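Local atomic coordinates of NUDIX hydrolase (Nitrosomonas europaea, PDB entry 2B0V), a protein that probably cleaves phosphoanhydride bonds of nucleoside di- and triphosphates, and perhaps of thiamine diphosphate, as a magnesium-dependent Nudix hydrolase. Residues P44-I48 / I49-S53. Sequence-based numbering, arbitrary orientation.
Sequences PGESI and IQACS
The start of the Nudix-box helix, residues 48-60, is capped here by Ser-47 and flanked by Glu-46, at the end of the loop that leaves strand 39-41. Ser-47 is the N-cap: its OG, staggered between the backbone N and the carbonyl carbon (chi1 64°), turns onto the first turn of the helix, where it accepts the N-H of Gln-50 at 3.1 Å from OG to N (157° at the hydrogen). The same OG lies 3.3 Å from CG of Gln-50, whose chain bends away beyond that point. Regular helix bonding follows at once, Ala-51 N to Ser-47 O at 2.9 Å and Cys-52 N to Ile-48 O at 3.0 Å. Glu-46, extended beyond CG, lays its carboxylate alongside Ala-51, with OE2 3.3 Å from CB of that alanine. OE2 also accepts the backbone N-H of Glu-43 and forms a salt bridge with Arg-54. Were Glu-46 cut back to an alanine, Arg-54 would probably lose its carboxylate mate, and the amide of Glu-43 this acceptor. Glu-46 thus ties the loop down by a salt bridge to the helix and a hydrogen bond within the loop, while the serine hydroxyl takes up an amide of the first turn, as an N-cap side chain does.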
loop_
_atom_site.group_PDB
_atom_site.type_symbol
_atom_site.label_atom_id
_atom_site.label_comp_id
_atom_site.label_asym_id
_atom_site.label_seq_id
_atom_site.Cartn_x
_atom_site.Cartn_y
_atom_site.Cartn_z
ATOM N N PRO A 44 -11.255 3.245 -12.459
ATOM C CA PRO A 44 -11.602 2.540 -13.709
ATOM C C PRO A 44 -10.457 2.558 -14.729
ATOM O O PRO A 44 -9.616 3.448 -14.697
ATOM C CB PRO A 44 -12.786 3.340 -14.263
ATOM C CG PRO A 44 -13.328 4.113 -13.115
ATOM C CD PRO A 44 -12.199 4.343 -12.152
ATOM N N GLY A 45 -10.443 1.557 -15.601
ATOM C CA GLY A 45 -9.521 1.565 -16.735
ATOM C C GLY A 45 -8.118 1.095 -16.418
ATOM O O GLY A 45 -7.191 1.349 -17.203
ATOM N N GLU A 46 -7.929 0.431 -15.271
ATOM C CA GLU A 46 -6.588 -0.065 -14.956
ATOM C C GLU A 46 -6.634 -1.428 -14.299
ATOM O O GLU A 46 -7.602 -1.796 -13.616
ATOM C CB GLU A 46 -5.826 0.917 -14.024
ATOM C CG GLU A 46 -6.430 1.006 -12.613
ATOM C CD GLU A 46 -5.799 2.072 -11.708
ATOM O OE1 GLU A 46 -4.787 2.699 -12.076
ATOM O OE2 GLU A 46 -6.317 2.245 -10.587
ATOM N N SER A 47 -5.542 -2.165 -14.444
ATOM C CA SER A 47 -5.460 -3.437 -13.763
ATOM C C SER A 47 -5.118 -3.198 -12.298
ATOM O O SER A 47 -4.676 -2.102 -11.912
ATOM C CB SER A 47 -4.376 -4.309 -14.366
ATOM O OG SER A 47 -3.088 -3.703 -14.175
ATOM N N ILE A 48 -5.314 -4.234 -11.495
ATOM C CA ILE A 48 -5.019 -4.105 -10.077
ATOM C C ILE A 48 -3.499 -3.914 -9.858
ATOM O O ILE A 48 -3.076 -3.084 -9.074
ATOM C CB ILE A 48 -5.573 -5.325 -9.304
ATOM C CG1 ILE A 48 -7.088 -5.221 -9.297
ATOM C CG2 ILE A 48 -5.052 -5.327 -7.863
ATOM C CD1 ILE A 48 -7.836 -6.441 -8.825
ATOM N N ILE A 49 -2.692 -4.687 -10.571
ATOM C CA ILE A 49 -1.239 -4.538 -10.416
ATOM C C ILE A 49 -0.768 -3.122 -10.803
ATOM O O ILE A 49 0.089 -2.502 -10.119
ATOM C CB ILE A 49 -0.483 -5.612 -11.233
ATOM C CG1 ILE A 49 -0.713 -6.966 -10.564
ATOM C CG2 ILE A 49 1.003 -5.339 -11.194
ATOM C CD1 ILE A 49 -0.223 -8.166 -11.381
ATOM N N GLN A 50 -1.299 -2.614 -11.910
ATOM C CA GLN A 50 -0.935 -1.248 -12.318
ATOM C C GLN A 50 -1.452 -0.190 -11.338
ATOM O O GLN A 50 -0.755 0.817 -11.111
ATOM C CB GLN A 50 -1.339 -0.957 -13.762
ATOM C CG GLN A 50 -0.518 -1.802 -14.784
ATOM C CD GLN A 50 0.966 -1.460 -14.739
ATOM O OE1 GLN A 50 1.766 -2.105 -14.057
ATOM N NE2 GLN A 50 1.339 -0.408 -15.445
ATOM N N ALA A 51 -2.601 -0.429 -10.710
ATOM C CA ALA A 51 -3.121 0.489 -9.663
ATOM C C ALA A 51 -2.116 0.555 -8.540
ATOM O O ALA A 51 -1.871 1.626 -7.962
ATOM C CB ALA A 51 -4.415 -0.049 -9.107
ATOM N N CYS A 52 -1.558 -0.606 -8.195
ATOM C CA CYS A 52 -0.573 -0.669 -7.120
ATOM C C CYS A 52 0.657 0.188 -7.473
ATOM O O CYS A 52 1.113 0.972 -6.656
ATOM C CB CYS A 52 -0.193 -2.119 -6.823
ATOM S SG CYS A 52 0.948 -2.232 -5.382
ATOM N N SER A 53 1.168 0.035 -8.697
ATOM C CA SER A 53 2.334 0.809 -9.090
ATOM C C SER A 53 2.002 2.294 -9.124
ATOM O O SER A 53 2.856 3.118 -8.749
ATOM C CB SER A 53 2.828 0.355 -10.450
ATOM O OG SER A 53 3.248 -0.994 -10.360
#